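Local coordinates for protein N-acetylcysteine deacetylase (Bacillus subtilis, PDB 1YSJ) that probably catalyses the deacetylation of N-acetylcysteine to acetate and cysteine as a dinuclear-metal hydrolase of the peptidase M20 family, at residues A81-R86 and V149-Q154; G366-E371 and T379-A384. The protein carries 1 engineered substitution. All blocks are in the same frame, centred on the assembly; numbering follows the deposited sequence.

Interaction 1. Residues A81-R86 and V149-Q154; sequences AEIKGR and VRFIFQ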
ATOM      1  N   ALA A  81       3.398 -39.375 -24.394  1.00 42.94           N
ATOM      2  CA  ALA A  81       3.792 -40.402 -25.345  1.00 43.56           C
ATOM      3  C   ALA A  81       4.554 -41.505 -24.617  1.00 44.25           C
ATOM      4  O   ALA A  81       4.971 -41.331 -23.470  1.00 42.23           O
ATOM      5  CB  ALA A  81       4.637 -39.790 -26.466  1.00 43.05           C
ATOM      6  N   GLU A  82       4.733 -42.641 -25.286  1.00 45.97           N
ATOM      7  CA  GLU A  82       5.345 -43.807 -24.658  1.00 47.47           C
ATOM      8  C   GLU A  82       6.109 -44.646 -25.677  1.00 46.70           C
ATOM      9  O   GLU A  82       5.606 -44.918 -26.768  1.00 47.16           O
ATOM     10  CB  GLU A  82       4.264 -44.647 -23.961  1.00 46.78           C
ATOM     11  CG  GLU A  82       4.771 -45.844 -23.170  1.00 49.34           C
ATOM     12  CD  GLU A  82       3.721 -46.416 -22.220  1.00 52.22           C
ATOM     13  OE1 GLU A  82       3.433 -45.771 -21.187  1.00 55.19           O
ATOM     14  OE2 GLU A  82       3.198 -47.522 -22.498  1.00 54.74           O
ATOM     15  N   ILE A  83       7.330 -45.040 -25.312  1.00 46.15           N
ATOM     16  CA  ILE A  83       8.125 -45.981 -26.104  1.00 44.73           C
ATOM     17  C   ILE A  83       8.507 -47.180 -25.245  1.00 45.43           C
ATOM     18  O   ILE A  83       9.209 -47.045 -24.237  1.00 45.40           O
ATOM     19  CB  ILE A  83       9.387 -45.316 -26.727  1.00 44.49           C
ATOM     20  CG1 ILE A  83       8.971 -44.297 -27.795  1.00 43.91           C
ATOM     21  CG2 ILE A  83      10.314 -46.364 -27.336  1.00 40.68           C
ATOM     22  CD1 ILE A  83      10.034 -43.302 -28.159  1.00 34.11           C
ATOM     23  N   LYS A  84       8.023 -48.351 -25.651  1.00 46.10           N
ATOM     24  CA  LYS A  84       8.281 -49.591 -24.931  1.00 46.76           C
ATOM     25  C   LYS A  84       9.491 -50.302 -25.513  1.00 45.23           C
ATOM     26  O   LYS A  84       9.655 -50.378 -26.730  1.00 44.64           O
ATOM     27  CB  LYS A  84       7.060 -50.516 -24.985  1.00 45.53           C
ATOM     28  CG  LYS A  84       5.744 -49.835 -24.634  1.00 48.24           C
ATOM     29  CD  LYS A  84       4.554 -50.760 -24.858  1.00 49.75           C
ATOM     30  CE  LYS A  84       4.043 -51.346 -23.555  1.00 54.33           C
ATOM     31  NZ  LYS A  84       3.342 -50.304 -22.759  1.00 58.41           N
ATOM     32  N   GLY A  85      10.341 -50.817 -24.632  1.00 45.32           N
ATOM     33  CA  GLY A  85      11.426 -51.703 -25.034  1.00 46.39           C
ATOM     34  C   GLY A  85      10.877 -53.077 -25.367  1.00 46.46           C
ATOM     35  O   GLY A  85       9.661 -53.291 -25.338  1.00 46.67           O
ATOM     36  N   ARG A  86      11.767 -54.011 -25.683  1.00 47.48           N
ATOM     37  CA  ARG A  86      11.352 -55.366 -26.066  1.00 48.08           C
ATOM     38  C   ARG A  86      11.338 -56.336 -24.876  1.00 48.93           C
ATOM     39  O   ARG A  86      11.012 -57.516 -25.021  1.00 49.39           O
ATOM     40  CB  ARG A  86      12.209 -55.884 -27.229  1.00 47.08           C
ATOM     41  CG  ARG A  86      12.243 -54.948 -28.452  1.00 46.08           C
ATOM     42  CD  ARG A  86      10.840 -54.588 -28.970  1.00 43.43           C
ATOM     43  NE  ARG A  86      10.199 -55.701 -29.672  1.00 43.26           N
ATOM     44  CZ  ARG A  86       8.937 -55.711 -30.096  1.00 40.89           C
ATOM     45  NH1 ARG A  86       8.146 -54.665 -29.893  1.00 39.32           N
ATOM     46  NH2 ARG A  86       8.461 -56.779 -30.725  1.00 37.68           N
ATOM     47  N   VAL A 149       9.901 -45.885 -21.628  1.00 42.00           N
ATOM     48  CA  VAL A 149      10.062 -44.453 -21.426  1.00 41.41           C
ATOM     49  C   VAL A 149       8.754 -43.739 -21.744  1.00 41.99           C
ATOM     50  O   VAL A 149       8.230 -43.823 -22.859  1.00 43.30           O
ATOM     51  CB  VAL A 149      11.220 -43.849 -22.263  1.00 41.22           C
ATOM     52  CG1 VAL A 149      11.397 -42.375 -21.924  1.00 43.00           C
ATOM     53  CG2 VAL A 149      12.522 -44.602 -22.013  1.00 39.79           C
ATOM     54  N   ARG A 150       8.230 -43.044 -20.743  1.00 42.40           N
ATOM     55  CA  ARG A 150       7.062 -42.205 -20.919  1.00 42.54           C
ATOM     56  C   ARG A 150       7.518 -40.754 -21.122  1.00 42.07           C
ATOM     57  O   ARG A 150       8.322 -40.235 -20.348  1.00 42.85           O
ATOM     58  CB  ARG A 150       6.151 -42.335 -19.705  1.00 42.73           C
ATOM     59  CG  ARG A 150       4.712 -41.949 -19.955  1.00 46.82           C
ATOM     60  CD  ARG A 150       3.834 -42.413 -18.807  1.00 49.23           C
ATOM     61  NE  ARG A 150       3.593 -43.852 -18.860  1.00 46.31           N
ATOM     62  CZ  ARG A 150       3.041 -44.563 -17.879  1.00 52.62           C
ATOM     63  NH1 ARG A 150       2.677 -43.976 -16.743  1.00 45.97           N
ATOM     64  NH2 ARG A 150       2.858 -45.872 -18.035  1.00 50.40           N
ATOM     65  N   PHE A 151       7.026 -40.117 -22.182  1.00 40.69           N
ATOM     66  CA  PHE A 151       7.365 -38.723 -22.467  1.00 40.61           C
ATOM     67  C   PHE A 151       6.236 -37.790 -22.050  1.00 40.27           C
ATOM     68  O   PHE A 151       5.072 -37.997 -22.401  1.00 41.43           O
ATOM     69  CB  PHE A 151       7.714 -38.534 -23.949  1.00 39.20           C
ATOM     70  CG  PHE A 151       8.921 -39.307 -24.381  1.00 39.85           C
ATOM     71  CD1 PHE A 151       8.806 -40.639 -24.780  1.00 38.21           C
ATOM     72  CD2 PHE A 151      10.179 -38.712 -24.377  1.00 36.15           C
ATOM     73  CE1 PHE A 151       9.924 -41.362 -25.174  1.00 40.60           C
ATOM     74  CE2 PHE A 151      11.303 -39.428 -24.768  1.00 39.12           C
ATOM     75  CZ  PHE A 151      11.178 -40.757 -25.165  1.00 38.78           C
ATOM     76  N   ILE A 152       6.605 -36.763 -21.296  1.00 39.93           N
ATOM     77  CA  ILE A 152       5.664 -35.811 -20.733  1.00 40.15           C
ATOM     78  C   ILE A 152       5.927 -34.429 -21.327  1.00 40.63           C
ATOM     79  O   ILE A 152       6.969 -33.814 -21.079  1.00 41.43           O
ATOM     80  CB  ILE A 152       5.772 -35.768 -19.178  1.00 39.57           C
ATOM     81  CG1 ILE A 152       5.450 -37.142 -18.587  1.00 39.68           C
ATOM     82  CG2 ILE A 152       4.856 -34.693 -18.584  1.00 37.64           C
ATOM     83  CD1 ILE A 152       5.853 -37.305 -17.136  1.00 46.04           C
ATOM     84  N   PHE A 153       4.982 -33.962 -22.133  1.00 40.08           N
ATOM     85  CA  PHE A 153       5.034 -32.609 -22.659  1.00 40.54           C
ATOM     86  C   PHE A 153       4.020 -31.786 -21.875  1.00 41.20           C
ATOM     87  O   PHE A 153       2.824 -31.812 -22.142  1.00 40.80           O
ATOM     88  CB  PHE A 153       4.805 -32.594 -24.178  1.00 39.00           C
ATOM     89  CG  PHE A 153       5.869 -33.338 -24.951  1.00 38.41           C
ATOM     90  CD1 PHE A 153       5.728 -34.698 -25.229  1.00 36.67           C
ATOM     91  CD2 PHE A 153       7.020 -32.686 -25.381  1.00 37.56           C
ATOM     92  CE1 PHE A 153       6.706 -35.395 -25.929  1.00 36.61           C
ATOM     93  CE2 PHE A 153       8.014 -33.375 -26.085  1.00 35.97           C
ATOM     94  CZ  PHE A 153       7.855 -34.732 -26.359  1.00 39.63           C
ATOM     95  N   GLN A 154       4.538 -31.072 -20.885  1.00 42.71           N
ATOM     96  CA  GLN A 154       3.741 -30.503 -19.820  1.00 42.81           C
ATOM     97  C   GLN A 154       3.336 -29.053 -20.085  1.00 44.59           C
ATOM     98  O   GLN A 154       4.187 -28.213 -20.382  1.00 46.49           O
ATOM     99  CB  GLN A 154       4.529 -30.595 -18.506  1.00 42.06           C
ATOM    100  CG  GLN A 154       3.863 -29.906 -17.326  1.00 40.50           C
ATOM    101  CD  GLN A 154       4.846 -29.458 -16.275  1.00 43.24           C
ATOM    102  OE1 GLN A 154       5.617 -30.263 -15.742  1.00 48.61           O
ATOM    103  NE2 GLN A 154       4.817 -28.166 -15.951  1.00 40.39           N
TER
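Val149 and Ile83 form a hydrogen-bonded pair of the antiparallel strands 79-84 and 148-154, Val149 O taking Ile83 N at 2.9 Å while Val149 N gives to Ile83 O. On the face of the sheet it shares with Ile83 and Phe151, Val149 CG1 rests against one face of the Phe151 ring, displaced toward the rim. Arg150 follows in a non-hydrogen-bonded pair with Glu82, and here the side chains do the work, lying side by side and pointing the same way. Arg150 NE reaches Glu82 OE1 at 3.0 Å and NH2 reaches the same oxygen at 3.2 Å, so the guanidinium grips side-on with two nitrogens on one atom. Its plane and that of the carboxylate are only 22° apart. Glu82 CG, anti to the backbone N (chi1 -176°), starts an extended chain that carries the carboxylate alongside the arginine, and Glu82 OE2 is taken by Lys84 NZ at 2.8 Å. Arg150 NH1 is bound by the backbone oxygens of Val171 and Asn173. Phe151 restores the hydrogen-bonded pattern with Ala81: its N gives to Ala81 O at 2.7 Å, and its O receives Ala81 N in return. On the same face of the sheet as Ala81 CB, the ring's CE1 meets Ile83 CD1 at 3.6 Å, and helix 124-139 packs on this ring through Ile131, Ala135 and Leu138. The two faces thus differ in chemistry: an apolar one buried under a helix, and one where a buried glutamate is shared by two cations, an environment likely to keep its carboxylate ionised.

Interaction 2. Residues G366-E371 and T379-A384; sequences GTNGTE and TLDEEA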
ATOM      1  N   GLY A 366      23.554 -26.674 -21.176  1.00 42.03           N
ATOM      2  CA  GLY A 366      24.301 -25.535 -21.707  1.00 41.29           C
ATOM      3  C   GLY A 366      23.788 -25.129 -23.075  1.00 42.37           C
ATOM      4  O   GLY A 366      23.622 -25.977 -23.953  1.00 41.94           O
ATOM      5  N   THR A 367      23.514 -23.840 -23.256  1.00 42.88           N
ATOM      6  CA  THR A 367      22.982 -23.347 -24.532  1.00 44.76           C
ATOM      7  C   THR A 367      23.689 -22.104 -25.062  1.00 44.58           C
ATOM      8  O   THR A 367      23.273 -21.547 -26.073  1.00 46.20           O
ATOM      9  CB  THR A 367      21.455 -23.066 -24.474  1.00 44.84           C
ATOM     10  OG1 THR A 367      21.157 -22.242 -23.341  1.00 47.77           O
ATOM     11  CG2 THR A 367      20.656 -24.370 -24.396  1.00 40.56           C
ATOM     12  N   ASN A 368      24.751 -21.673 -24.381  1.00 45.01           N
ATOM     13  CA  ASN A 368      25.548 -20.528 -24.820  1.00 44.41           C
ATOM     14  C   ASN A 368      24.665 -19.345 -25.246  1.00 44.90           C
ATOM     15  O   ASN A 368      24.697 -18.909 -26.401  1.00 45.22           O
ATOM     16  CB  ASN A 368      26.516 -20.959 -25.938  1.00 43.82           C
ATOM     17  CG  ASN A 368      27.367 -19.810 -26.474  1.00 44.32           C
ATOM     18  OD1 ASN A 368      27.501 -19.647 -27.689  1.00 40.03           O
ATOM     19  ND2 ASN A 368      27.942 -19.013 -25.573  1.00 42.37           N
ATOM     20  N   GLY A 369      23.867 -18.852 -24.301  1.00 44.97           N
ATOM     21  CA  GLY A 369      22.954 -17.734 -24.539  1.00 46.17           C
ATOM     22  C   GLY A 369      23.585 -16.376 -24.296  1.00 47.86           C
ATOM     23  O   GLY A 369      24.776 -16.280 -23.994  1.00 48.35           O
ATOM     24  N   THR A 370      22.777 -15.325 -24.428  1.00 49.83           N
ATOM     25  CA  THR A 370      23.247 -13.941 -24.282  1.00 51.36           C
ATOM     26  C   THR A 370      22.544 -13.224 -23.135  1.00 51.99           C
ATOM     27  O   THR A 370      23.124 -12.346 -22.490  1.00 53.09           O
ATOM     28  CB  THR A 370      23.009 -13.119 -25.568  1.00 51.66           C
ATOM     29  OG1 THR A 370      21.632 -13.232 -25.958  1.00 54.13           O
ATOM     30  CG2 THR A 370      23.912 -13.603 -26.698  1.00 47.17           C
ATOM     31  N   GLU A 371      21.285 -13.587 -22.908  1.00 52.09           N
ATOM     32  CA  GLU A 371      20.482 -13.007 -21.837  1.00 51.62           C
ATOM     33  C   GLU A 371      19.960 -14.103 -20.910  1.00 51.28           C
ATOM     34  O   GLU A 371      19.946 -15.286 -21.268  1.00 49.63           O
ATOM     35  CB  GLU A 371      19.309 -12.202 -22.412  1.00 51.93           C
ATOM     36  CG  GLU A 371      19.681 -11.148 -23.463  1.00 53.61           C
ATOM     37  CD  GLU A 371      20.377  -9.914 -22.891  1.00 58.96           C
ATOM     38  OE1 GLU A 371      20.999  -9.170 -23.682  1.00 61.28           O
ATOM     39  OE2 GLU A 371      20.305  -9.680 -21.663  1.00 58.44           O
ATOM     40  N   THR A 379      18.122 -15.682 -25.977  1.00 49.02           N
ATOM     41  CA  THR A 379      18.564 -16.523 -27.096  1.00 50.89           C
ATOM     42  C   THR A 379      19.115 -17.866 -26.617  1.00 51.52           C
ATOM     43  O   THR A 379      19.372 -18.061 -25.426  1.00 51.90           O
ATOM     44  CB  THR A 379      19.691 -15.846 -27.915  1.00 51.21           C
ATOM     45  OG1 THR A 379      20.748 -15.445 -27.034  1.00 50.29           O
ATOM     46  CG2 THR A 379      19.173 -14.633 -28.693  1.00 53.31           C
ATOM     47  N   LEU A 380      19.305 -18.779 -27.567  1.00 51.04           N
ATOM     48  CA  LEU A 380      19.982 -20.046 -27.316  1.00 51.21           C
ATOM     49  C   LEU A 380      20.652 -20.540 -28.600  1.00 50.54           C
ATOM     50  O   LEU A 380      20.159 -20.283 -29.699  1.00 50.87           O
ATOM     51  CB  LEU A 380      19.009 -21.091 -26.743  1.00 51.40           C
ATOM     52  CG  LEU A 380      17.767 -21.483 -27.552  1.00 54.43           C
ATOM     53  CD1 LEU A 380      17.996 -22.774 -28.346  1.00 50.94           C
ATOM     54  CD2 LEU A 380      16.569 -21.626 -26.619  1.00 53.79           C
ATOM     55  N   ASP A 381      21.782 -21.227 -28.448  1.00 49.30           N
ATOM     56  CA  ASP A 381      22.511 -21.808 -29.578  1.00 48.74           C
ATOM     57  C   ASP A 381      21.860 -23.146 -29.910  1.00 47.92           C
ATOM     58  O   ASP A 381      21.810 -24.045 -29.066  1.00 47.70           O
ATOM     59  CB  ASP A 381      23.986 -21.999 -29.212  1.00 47.78           C
ATOM     60  CG  ASP A 381      24.893 -22.146 -30.427  1.00 52.56           C
ATOM     61  OD1 ASP A 381      24.529 -22.861 -31.389  1.00 56.78           O
ATOM     62  OD2 ASP A 381      25.997 -21.555 -30.409  1.00 53.98           O
ATOM     63  N   GLU A 382      21.363 -23.272 -31.139  1.00 47.26           N
ATOM     64  CA  GLU A 382      20.578 -24.440 -31.554  1.00 45.77           C
ATOM     65  C   GLU A 382      21.403 -25.722 -31.719  1.00 45.68           C
ATOM     66  O   GLU A 382      20.841 -26.798 -31.930  1.00 46.16           O
ATOM     67  CB  GLU A 382      19.782 -24.132 -32.828  1.00 45.26           C
ATOM     68  CG  GLU A 382      18.602 -23.188 -32.597  1.00 45.77           C
ATOM     69  CD  GLU A 382      18.079 -22.540 -33.875  1.00 45.59           C
ATOM     70  OE1 GLU A 382      18.883 -22.284 -34.799  1.00 50.16           O
ATOM     71  OE2 GLU A 382      16.860 -22.271 -33.947  1.00 42.46           O
ATOM     72  N   GLU A 383      22.725 -25.610 -31.607  1.00 44.45           N
ATOM     73  CA  GLU A 383      23.596 -26.788 -31.597  1.00 44.73           C
ATOM     74  C   GLU A 383      23.327 -27.676 -30.377  1.00 42.95           C
ATOM     75  O   GLU A 383      23.589 -28.881 -30.410  1.00 42.79           O
ATOM     76  CB  GLU A 383      25.075 -26.386 -31.649  1.00 45.21           C
ATOM     77  CG  GLU A 383      25.496 -25.613 -32.909  1.00 51.55           C
ATOM     78  CD  GLU A 383      25.721 -26.495 -34.137  1.00 57.34           C
ATOM     79  OE1 GLU A 383      25.211 -27.639 -34.182  1.00 57.81           O
ATOM     80  OE2 GLU A 383      26.415 -26.031 -35.070  1.00 59.16           O
ATOM     81  N   ALA A 384      22.791 -27.072 -29.316  1.00 41.23           N
ATOM     82  CA  ALA A 384      22.418 -27.792 -28.094  1.00 41.77           C
ATOM     83  C   ALA A 384      21.273 -28.789 -28.309  1.00 42.19           C
ATOM     84  O   ALA A 384      21.046 -29.666 -27.472  1.00 44.36           O
ATOM     85  CB  ALA A 384      22.069 -26.812 -26.985  1.00 39.43           C
TER
HETATM   86  O   HOH W   1      19.523 -20.349 -23.494  1.00 48.20           O
HETATM   87  O   HOH W   2      20.059 -16.063 -23.691  1.00 41.44           O
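The loop joining strand 360-366 to helix 384-402 doubles back on itself near the dinuclear nickel site, and its two arms, 366-371 and 379-384, flank the turn that carries the nickel ligand His374; they are tied by one direct backbone bond, a hydroxyl pair and two waters. The backbone bond runs from Asp381 N to Thr367 O, 2.8 Å long and in the carbonyl plane. Asp381 begins a type I turn ahead of the helix, and its OD1 accepts from Glu383 N at 3.3 Å, a capping bond, while Ala384 N returns to Asp381 O. Asp381 CG stands anti to the backbone N (chi1 -161°), which brings the carboxylate round to the Glu383 amide. An alanine here would remove the carboxylate, and Glu383 N would probably be left without its capping acceptor, freeing the turn to shift at the start of the helix. Apolar packing adjoins this turn: Thr367 CG2 meets Ala384 CB at 3.8 Å, and Thr367 CB lies 3.9 Å from Leu380 CB as the two side chains pass at a slant. Phe126 of helix 124-139 touches all three residues, and the Leu380 side chain is about 10 Å from a bound nickel. Thr367 OG1 meets a water that donates to Thr379 O. Gly369 runs close past Thr379 O, where a side-chain carbon would clash. A second water accepts from both Glu371 N and Thr379 N, bridging the two arms. Next to it the hydroxyls of Thr370 and Thr379 meet, OG1 to OG1, at 2.6 Å.

Strand pairing and loop closure, two ways of fixing one part of the chain to another, are found in and beside one mixed eight-stranded sheet. Interaction 1 joins neighbouring strands near one edge of it, whereas interaction 2 lies in the loop that leaves strand 360-366, farther across the order. Their centres are 27 Å apart and their nearest atoms about 14 Å, so they do not touch. Along the chain they come in series, 81-86 with 149-154 closing before 366-371 opens. Helix 124-139, which starts at the nickel ligand His124, packs against both, touching Phe151 in one and Thr367, Leu380 and Ala384 in the other. One helix beside the metal site thus bridges two separate parts of the fold.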